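Local coordinates for protein CurJ (Moorea producens 3L, PDB 5TZ6) that probably catalyses the vinylogous dehydration of a polyketide intermediate during curacin biosynthesis, as the dehydratase domain of a polyketide synthase module, at residues I24-Y29 against A62-A67; L35-D40 against Q212-L217; S56-A61 against F103-I108. The protein carries 1 engineered substitution. All coordinates share one frame; numbering follows the deposited sequence.

Contact 1 of 3, residues I24-Y29 against A62-A67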
loop_
_atom_site.group_PDB
_atom_site.type_symbol
_atom_site.label_atom_id
_atom_site.label_comp_id
_atom_site.label_asym_id
_atom_site.label_seq_id
_atom_site.Cartn_x
_atom_site.Cartn_y
_atom_site.Cartn_z
ATOM N N ILE A 24 -9.177 5.222 -1.177
ATOM C CA ILE A 24 -8.245 4.870 -0.113
ATOM C C ILE A 24 -8.256 3.357 0.032
ATOM O O ILE A 24 -9.320 2.728 -0.005
ATOM C CB ILE A 24 -8.611 5.550 1.220
ATOM C CG1 ILE A 24 -8.617 7.067 1.069
ATOM C CG2 ILE A 24 -7.651 5.123 2.320
ATOM C CD1 ILE A 24 -8.982 7.787 2.348
ATOM N N PHE A 25 -7.077 2.767 0.191
ATOM C CA PHE A 25 -6.944 1.319 0.208
ATOM C C PHE A 25 -6.384 0.842 1.538
ATOM O O PHE A 25 -5.492 1.472 2.111
ATOM C CB PHE A 25 -6.040 0.838 -0.929
ATOM C CG PHE A 25 -6.572 1.150 -2.299
ATOM C CD1 PHE A 25 -6.230 2.334 -2.938
ATOM C CD2 PHE A 25 -7.407 0.258 -2.951
ATOM C CE1 PHE A 25 -6.719 2.622 -4.202
ATOM C CE2 PHE A 25 -7.902 0.542 -4.214
ATOM C CZ PHE A 25 -7.557 1.725 -4.840
ATOM N N PHE A 26 -6.924 -0.268 2.030
ATOM C CA PHE A 26 -6.328 -1.022 3.123
ATOM C C PHE A 26 -6.078 -2.452 2.665
ATOM O O PHE A 26 -6.904 -3.042 1.961
ATOM C CB PHE A 26 -7.210 -0.988 4.371
ATOM C CG PHE A 26 -7.389 0.393 4.937
ATOM C CD1 PHE A 26 -8.403 1.223 4.486
ATOM C CD2 PHE A 26 -6.520 0.872 5.903
ATOM C CE1 PHE A 26 -8.555 2.504 5.004
ATOM C CE2 PHE A 26 -6.667 2.154 6.422
ATOM C CZ PHE A 26 -7.688 2.968 5.973
ATOM N N GLU A 27 -4.922 -2.992 3.037
ATOM C CA GLU A 27 -4.466 -4.284 2.551
ATOM C C GLU A 27 -4.076 -5.172 3.720
ATOM O O GLU A 27 -3.412 -4.729 4.668
ATOM C CB GLU A 27 -3.275 -4.139 1.593
ATOM C CG GLU A 27 -2.872 -5.444 0.927
ATOM C CD GLU A 27 -1.824 -5.253 -0.154
ATOM O OE1 GLU A 27 -2.205 -4.954 -1.306
ATOM O OE2 GLU A 27 -0.621 -5.407 0.148
ATOM N N SER A 28 -4.475 -6.438 3.619
ATOM C CA SER A 28 -4.410 -7.399 4.706
ATOM C C SER A 28 -4.215 -8.776 4.094
ATOM O O SER A 28 -4.688 -9.041 2.987
ATOM C CB SER A 28 -5.678 -7.359 5.560
ATOM O OG SER A 28 -5.460 -7.980 6.813
ATOM N N TYR A 29 -3.505 -9.649 4.808
ATOM C CA TYR A 29 -3.163 -10.977 4.295
ATOM C C TYR A 29 -3.857 -12.028 5.157
ATOM O O TYR A 29 -3.418 -12.322 6.273
ATOM C CB TYR A 29 -1.651 -11.167 4.266
ATOM C CG TYR A 29 -0.953 -10.101 3.458
ATOM C CD1 TYR A 29 -1.148 -10.000 2.086
ATOM C CD2 TYR A 29 -0.104 -9.189 4.068
ATOM C CE1 TYR A 29 -0.516 -9.017 1.344
ATOM C CE2 TYR A 29 0.531 -8.206 3.336
ATOM C CZ TYR A 29 0.323 -8.122 1.976
ATOM O OH TYR A 29 0.960 -7.138 1.251
ATOM N N ALA A 62 -11.970 2.224 9.472
ATOM C CA ALA A 62 -12.539 3.415 10.084
ATOM C C ALA A 62 -11.602 3.979 11.140
ATOM O O ALA A 62 -11.303 5.179 11.148
ATOM C CB ALA A 62 -13.903 3.081 10.687
ATOM N N SER A 63 -11.129 3.122 12.047
ATOM C CA SER A 63 -10.257 3.604 13.111
ATOM C C SER A 63 -8.951 4.156 12.563
ATOM O O SER A 63 -8.314 4.978 13.227
ATOM C CB SER A 63 -9.969 2.488 14.115
ATOM O OG SER A 63 -8.835 1.738 13.726
ATOM N N LEU A 64 -8.560 3.765 11.353
ATOM C CA LEU A 64 -7.375 4.353 10.743
ATOM C C LEU A 64 -7.685 5.535 9.833
ATOM O O LEU A 64 -6.751 6.119 9.272
ATOM C CB LEU A 64 -6.599 3.295 9.955
ATOM C CG LEU A 64 -5.981 2.162 10.767
ATOM C CD1 LEU A 64 -5.363 1.130 9.837
ATOM C CD2 LEU A 64 -4.947 2.710 11.733
ATOM N N THR A 65 -8.952 5.917 9.674
ATOM C CA THR A 65 -9.248 7.072 8.831
ATOM C C THR A 65 -9.996 8.182 9.552
ATOM O O THR A 65 -9.672 9.355 9.357
ATOM C CB THR A 65 -10.049 6.652 7.588
ATOM O OG1 THR A 65 -11.010 5.657 7.947
ATOM C CG2 THR A 65 -9.121 6.092 6.525
ATOM N N PHE A 66 -10.981 7.859 10.385
ATOM C CA PHE A 66 -11.696 8.901 11.107
ATOM C C PHE A 66 -10.931 9.298 12.368
ATOM O O PHE A 66 -10.102 8.546 12.887
ATOM C CB PHE A 66 -13.108 8.438 11.469
ATOM C CG PHE A 66 -13.990 8.180 10.276
ATOM C CD1 PHE A 66 -14.012 9.063 9.209
ATOM C CD2 PHE A 66 -14.789 7.046 10.218
ATOM C CE1 PHE A 66 -14.821 8.827 8.112
ATOM C CE2 PHE A 66 -15.597 6.804 9.122
ATOM C CZ PHE A 66 -15.612 7.693 8.069
ATOM N N ALA A 67 -11.206 10.510 12.853
ATOM C CA ALA A 67 -10.651 10.919 14.139
ATOM C C ALA A 67 -11.497 10.443 15.315
ATOM O O ALA A 67 -10.960 10.214 16.404
ATOM C CB ALA A 67 -10.494 12.440 14.185
#
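Leu64 and Thr65 of helix 51-65 meet the ring of Phe26, which rises from strand 24-30. This is the basic packing of a hot-dog fold, in which antiparallel strands wrap round a long helix. Along the helical segment, Ala62 contributes its backbone: its O accepts from both Thr65 N, at 2.9 Å, and Phe66 N, at 2.8 Å, so the turn that carries the contact is held together from within. Leu64 comes next and approaches the ring obliquely. Its CB is 3.7 Å from Phe26 CE2 and its CD1 3.8 Å from the same carbon; a branched aliphatic chain suits packing against an aromatic ring and meeting Leu8. Thr65 then shows why a residue with one polar and one apolar branch fits here. Its OG1 turns back to Ala61 O within the helix, while the methyl branch, anti to the carbonyl carbon, faces the strand. The Phe26 side chain also touches Lys15 of strand 14-16, Leu96 of strand 90-99 and Ile12 in a loop; a large apolar ring can stay buried and still reach the helix. Thr65 CG2 arrives at the edge of the ring, in its plane, 3.5 Å from Phe26 CZ and 3.9 Å from Phe26 CE1.

Contact 2 of 3, residues L35-D40 against Q212-L217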
loop_
_atom_site.group_PDB
_atom_site.type_symbol
_atom_site.label_atom_id
_atom_site.label_comp_id
_atom_site.label_asym_id
_atom_site.label_seq_id
_atom_site.Cartn_x
_atom_site.Cartn_y
_atom_site.Cartn_z
ATOM N N LEU A 35 -4.052 -15.089 11.171
ATOM C CA LEU A 35 -5.258 -14.927 11.981
ATOM C C LEU A 35 -5.674 -16.301 12.488
ATOM O O LEU A 35 -6.473 -17.000 11.848
ATOM C CB LEU A 35 -6.369 -14.262 11.173
ATOM C CG LEU A 35 -5.962 -12.900 10.612
ATOM C CD1 LEU A 35 -7.067 -12.317 9.753
ATOM C CD2 LEU A 35 -5.608 -11.967 11.759
ATOM N N PRO A 36 -5.165 -16.710 13.651
ATOM C CA PRO A 36 -5.405 -18.088 14.108
ATOM C C PRO A 36 -6.875 -18.421 14.282
ATOM O O PRO A 36 -7.300 -19.516 13.898
ATOM C CB PRO A 36 -4.639 -18.152 15.437
ATOM C CG PRO A 36 -3.612 -17.069 15.336
ATOM C CD PRO A 36 -4.271 -15.971 14.556
ATOM N N PHE A 37 -7.670 -17.504 14.839
ATOM C CA PHE A 37 -9.074 -17.804 15.098
ATOM C C PHE A 37 -9.835 -18.165 13.827
ATOM O O PHE A 37 -10.908 -18.774 13.913
ATOM C CB PHE A 37 -9.759 -16.609 15.760
ATOM C CG PHE A 37 -9.704 -15.345 14.932
ATOM C CD1 PHE A 37 -10.627 -15.117 13.923
ATOM C CD2 PHE A 37 -8.731 -14.387 15.166
ATOM C CE1 PHE A 37 -10.578 -13.962 13.165
ATOM C CE2 PHE A 37 -8.680 -13.232 14.410
ATOM C CZ PHE A 37 -9.603 -13.022 13.408
ATOM N N LEU A 38 -9.311 -17.805 12.654
ATOM C CA LEU A 38 -9.964 -18.194 11.409
ATOM C C LEU A 38 -10.091 -19.709 11.289
ATOM O O LEU A 38 -11.000 -20.207 10.614
ATOM C CB LEU A 38 -9.191 -17.631 10.218
ATOM C CG LEU A 38 -9.426 -16.153 9.888
ATOM C CD1 LEU A 38 -8.526 -15.714 8.746
ATOM C CD2 LEU A 38 -10.882 -15.920 9.545
ATOM N N ALA A 39 -9.208 -20.457 11.946
ATOM C CA ALA A 39 -9.286 -21.907 11.912
ATOM C C ALA A 39 -10.459 -22.455 12.715
ATOM O O ALA A 39 -10.641 -23.678 12.752
ATOM C CB ALA A 39 -7.974 -22.508 12.424
ATOM N N ASP A 40 -11.260 -21.596 13.345
ATOM C CA ASP A 40 -12.359 -22.037 14.192
ATOM C C ASP A 40 -13.725 -21.828 13.554
ATOM O O ASP A 40 -14.745 -22.050 14.215
ATOM C CB ASP A 40 -12.301 -21.334 15.548
ATOM C CG ASP A 40 -11.209 -21.885 16.434
ATOM O OD1 ASP A 40 -10.638 -22.930 16.067
ATOM O OD2 ASP A 40 -10.932 -21.296 17.500
ATOM N N GLN A 212 -11.283 -3.052 17.620
ATOM C CA GLN A 212 -12.521 -2.375 17.992
ATOM C C GLN A 212 -13.563 -3.391 18.454
ATOM O O GLN A 212 -14.043 -3.339 19.592
ATOM C CB GLN A 212 -13.056 -1.544 16.820
ATOM C CG GLN A 212 -12.310 -0.240 16.560
ATOM C CD GLN A 212 -10.846 -0.446 16.238
ATOM O OE1 GLN A 212 -10.502 -1.177 15.312
ATOM N NE2 GLN A 212 -9.973 0.206 17.000
ATOM N N LEU A 213 -13.931 -4.316 17.568
ATOM C CA LEU A 213 -14.775 -5.458 17.898
ATOM C C LEU A 213 -14.188 -6.682 17.221
ATOM O O LEU A 213 -14.108 -6.731 15.990
ATOM C CB LEU A 213 -16.225 -5.257 17.450
ATOM C CG LEU A 213 -17.105 -4.283 18.223
ATOM C CD1 LEU A 213 -18.527 -4.365 17.704
ATOM C CD2 LEU A 213 -17.055 -4.587 19.714
ATOM N N HIS A 214 -13.772 -7.656 18.021
ATOM C CA HIS A 214 -13.166 -8.856 17.476
ATOM C C HIS A 214 -14.124 -9.525 16.494
ATOM O O HIS A 214 -15.339 -9.562 16.734
ATOM C CB HIS A 214 -12.803 -9.825 18.601
ATOM C CG HIS A 214 -11.779 -10.846 18.213
ATOM N ND1 HIS A 214 -12.098 -11.993 17.519
ATOM C CD2 HIS A 214 -10.442 -10.896 18.428
ATOM C CE1 HIS A 214 -11.001 -12.704 17.318
ATOM N NE2 HIS A 214 -9.982 -12.061 17.862
ATOM N N PRO A 215 -13.631 -10.018 15.360
ATOM C CA PRO A 215 -14.536 -10.707 14.425
ATOM C C PRO A 215 -15.427 -11.728 15.112
ATOM O O PRO A 215 -16.630 -11.788 14.817
ATOM C CB PRO A 215 -13.577 -11.357 13.422
ATOM C CG PRO A 215 -12.311 -10.555 13.503
ATOM C CD PRO A 215 -12.236 -9.978 14.890
ATOM N N THR A 216 -14.878 -12.512 16.049
ATOM C CA THR A 216 -15.660 -13.566 16.691
ATOM C C THR A 216 -16.760 -12.999 17.577
ATOM O O THR A 216 -17.797 -13.647 17.765
ATOM C CB THR A 216 -14.753 -14.492 17.509
ATOM O OG1 THR A 216 -14.063 -13.744 18.522
ATOM C CG2 THR A 216 -13.739 -15.184 16.609
ATOM N N LEU A 217 -16.565 -11.799 18.128
ATOM C CA LEU A 217 -17.627 -11.183 18.921
ATOM C C LEU A 217 -18.790 -10.747 18.034
ATOM O O LEU A 217 -19.961 -11.002 18.356
ATOM C CB LEU A 217 -17.061 -9.997 19.701
ATOM C CG LEU A 217 -18.062 -9.162 20.495
ATOM C CD1 LEU A 217 -18.842 -10.042 21.464
ATOM C CD2 LEU A 217 -17.341 -8.045 21.229
#
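The Phe37 ring receives the edge of the His214 ring over one face, in an edge-to-face stack with centroids 4.7 Å apart and planes at 64°. His214 CE1 is the leading atom, sitting off-centre over the phenyl ring and 3.6 Å from Phe37 CD2. The imidazole has Pro215 CD over one of its faces, and in its plane, at the edge, lies Thr216 N. That amide donates to His214 ND1 at 3.2 Å with an angle of 162° at the hydrogen, a nearly straight bond that fixes the rotation of the imidazole. His214 is thereby the N-cap of helix 215-223, a helix of the second hot-dog half of the dehydratase that also carries Asp219, a residue of the ligand pocket; Thr216 itself has its side chain about 10 Å from the bound heptenoic acid. Proline suits the first turn, where a backbone N-H is not needed for helical bonding, and its ring is used for packing: Pro215 CG is 3.7 Å from Phe37 CZ, the two side chains crossing at about a right angle. Phe37 comes from the 3-10 segment 36-40, with CG between its backbone N and carbonyl carbon (chi1 59°), which swings the ring toward the helix start. Thr216 CG2 approaches obliquely, 4.1 Å from Phe37 CD1, while its OG1 is bonded to Trp184 NE1.

Contact 3 of 3, residues S56-A61 against F103-I108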
loop_
_atom_site.group_PDB
_atom_site.type_symbol
_atom_site.label_atom_id
_atom_site.label_comp_id
_atom_site.label_asym_id
_atom_site.label_seq_id
_atom_site.Cartn_x
_atom_site.Cartn_y
_atom_site.Cartn_z
ATOM N N SER A 56 -15.806 -6.298 11.283
ATOM C CA SER A 56 -14.690 -5.950 12.158
ATOM C C SER A 56 -13.551 -5.297 11.371
ATOM O O SER A 56 -12.924 -4.334 11.840
ATOM C CB SER A 56 -14.229 -7.210 12.898
ATOM O OG SER A 56 -13.003 -7.012 13.569
ATOM N N LEU A 57 -13.310 -5.771 10.145
ATOM C CA LEU A 57 -12.261 -5.203 9.301
ATOM C C LEU A 57 -12.572 -3.759 8.926
ATOM O O LEU A 57 -11.677 -2.898 8.918
ATOM C CB LEU A 57 -12.087 -6.064 8.052
ATOM C CG LEU A 57 -11.008 -5.696 7.034
ATOM C CD1 LEU A 57 -9.637 -5.688 7.678
ATOM C CD2 LEU A 57 -11.041 -6.682 5.874
ATOM N N LEU A 58 -13.838 -3.469 8.617
ATOM C CA LEU A 58 -14.187 -2.092 8.285
ATOM C C LEU A 58 -14.100 -1.196 9.512
ATOM O O LEU A 58 -13.685 -0.040 9.406
ATOM C CB LEU A 58 -15.572 -2.030 7.653
ATOM C CG LEU A 58 -15.526 -2.559 6.218
ATOM C CD1 LEU A 58 -16.858 -3.158 5.795
ATOM C CD2 LEU A 58 -15.094 -1.449 5.268
ATOM N N LEU A 59 -14.477 -1.702 10.689
ATOM C CA LEU A 59 -14.249 -0.903 11.887
ATOM C C LEU A 59 -12.771 -0.567 12.040
ATOM O O LEU A 59 -12.419 0.555 12.428
ATOM C CB LEU A 59 -14.774 -1.620 13.132
ATOM C CG LEU A 59 -16.290 -1.828 13.203
ATOM C CD1 LEU A 59 -16.698 -2.402 14.556
ATOM C CD2 LEU A 59 -17.032 -0.540 12.918
ATOM N N ALA A 60 -11.884 -1.520 11.738
ATOM C CA ALA A 60 -10.456 -1.208 11.775
ATOM C C ALA A 60 -10.109 -0.073 10.811
ATOM O O ALA A 60 -9.503 0.937 11.208
ATOM C CB ALA A 60 -9.634 -2.455 11.459
ATOM N N ALA A 61 -10.487 -0.218 9.536
ATOM C CA ALA A 61 -10.196 0.834 8.562
ATOM C C ALA A 61 -10.706 2.187 9.049
ATOM O O ALA A 61 -9.976 3.190 9.047
ATOM C CB ALA A 61 -10.814 0.475 7.208
ATOM N N PHE A 103 -17.899 7.241 3.014
ATOM C CA PHE A 103 -17.162 6.457 2.035
ATOM C C PHE A 103 -18.034 5.284 1.617
ATOM O O PHE A 103 -18.558 4.569 2.472
ATOM C CB PHE A 103 -15.847 5.910 2.608
ATOM C CG PHE A 103 -14.846 6.965 2.982
ATOM C CD1 PHE A 103 -14.028 7.535 2.024
ATOM C CD2 PHE A 103 -14.692 7.350 4.303
ATOM C CE1 PHE A 103 -13.097 8.500 2.368
ATOM C CE2 PHE A 103 -13.762 8.306 4.656
ATOM C CZ PHE A 103 -12.962 8.885 3.686
ATOM N N SER A 104 -18.182 5.072 0.318
ATOM C CA SER A 104 -18.664 3.784 -0.148
ATOM C C SER A 104 -17.503 2.803 -0.090
ATOM O O SER A 104 -16.365 3.153 -0.405
ATOM C CB SER A 104 -19.222 3.886 -1.567
ATOM O OG SER A 104 -18.349 4.645 -2.389
ATOM N N PHE A 105 -17.766 1.588 0.359
ATOM C CA PHE A 105 -16.687 0.636 0.525
ATOM C C PHE A 105 -16.999 -0.653 -0.213
ATOM O O PHE A 105 -18.160 -1.085 -0.297
ATOM C CB PHE A 105 -16.411 0.333 2.021
ATOM C CG PHE A 105 -17.497 -0.455 2.687
ATOM C CD1 PHE A 105 -17.558 -1.840 2.539
ATOM C CD2 PHE A 105 -18.460 0.176 3.459
ATOM C CE1 PHE A 105 -18.572 -2.582 3.143
ATOM C CE2 PHE A 105 -19.473 -0.561 4.075
ATOM C CZ PHE A 105 -19.529 -1.941 3.913
ATOM N N GLN A 106 -15.930 -1.261 -0.727
ATOM C CA GLN A 106 -15.928 -2.638 -1.197
ATOM C C GLN A 106 -14.788 -3.385 -0.516
ATOM O O GLN A 106 -13.636 -2.946 -0.574
ATOM C CB GLN A 106 -15.760 -2.710 -2.718
ATOM C CG GLN A 106 -16.956 -2.217 -3.500
ATOM C CD GLN A 106 -16.738 -2.298 -4.997
ATOM O OE1 GLN A 106 -15.930 -1.556 -5.558
ATOM N NE2 GLN A 106 -17.462 -3.206 -5.654
ATOM N N VAL A 107 -15.108 -4.500 0.129
ATOM C CA VAL A 107 -14.119 -5.447 0.628
ATOM C C VAL A 107 -14.011 -6.583 -0.379
ATOM O O VAL A 107 -14.985 -7.328 -0.590
ATOM C CB VAL A 107 -14.496 -5.990 2.016
ATOM C CG1 VAL A 107 -13.470 -7.019 2.460
ATOM C CG2 VAL A 107 -14.601 -4.866 3.037
ATOM N N ILE A 108 -12.816 -6.717 -0.972
ATOM C CA ILE A 108 -12.521 -7.669 -2.039
ATOM C C ILE A 108 -11.301 -8.494 -1.641
ATOM O O ILE A 108 -10.586 -8.169 -0.693
ATOM C CB ILE A 108 -12.255 -6.978 -3.394
ATOM C CG1 ILE A 108 -10.898 -6.275 -3.377
ATOM C CG2 ILE A 108 -13.360 -5.984 -3.724
ATOM C CD1 ILE A 108 -10.513 -5.703 -4.720
#
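Leu58 and Phe105 cross at about a right angle, with both leucine branches resting over the same face of the phenyl ring. Leu58 CD1 stands over that face, 3.6 Å from the ring centroid and 27° off the normal, in a CH-pi contact displaced toward the rim. The ring carbon nearest to Leu58 CD1 is Phe105 CE1, at 3.2 Å, a tight approach. The other branch, Leu58 CD2, sits nearer the root of the ring, 3.7 Å from Phe105 CG. A leucine suits this place because its two methyls can press on a flat surface at separate points. Phe105 presents its face because CG lies between its backbone N and carbonyl carbon (chi1 70°), folding the ring over the strand beneath the helix. Were Phe105 exchanged for alanine, both Leu58 methyls would probably lose the face they rest on and a gap open between helix and strand. Two residues on, Val107 points from the same side of the strand, as alternation requires. Leu58 and Val107 reach toward each other tip to tip, with Leu58 CD1 4.0 Å from Val107 CG2, while Leu57 CD2 comes within 4.2 Å of Val107 CG1; a beta-branched residue suits a strand and offers one methyl to each leucine. The axes of segments 56-61 and 103-108 come within 10.5 Å, at 126° between their N-to-C directions, the helix lying slantwise over its sheet in hot-dog fashion. Gln106, turned away from the helix, packs on Leu20 of the second subunit. On the helix side of the sheet, strand 90-99 meets Leu57 and Leu58 through Val94, strand 71-77 touches both Leu58 and Phe105 through Ile73, and strand 132-141 borders Phe105 and Val107 with Leu139 and Ala135.

In the fold
From the N terminus, strand 24-30 opens contact 1, and residues 35-40, mostly a 3-10 turn, open contact 2. Helix 51-65 then supplies 56-61, which opens contact 3, and 62-67, which closes contact 1. Strand 102-110 closes contact 3, and residues 212-217 close contact 2 much later. Contact 1 therefore crosses both others, whereas contact 3 is nested inside the long loop of contact 2. Contacts 1 and 3 set one helix against two strands of the first hot-dog half, and meet where Phe26 CD1 lies 3.7 Å from Ala61 CB. Contact 2 joins that half to the second, and its Leu213 O probably accepts from Ser56 OG on the shared helix.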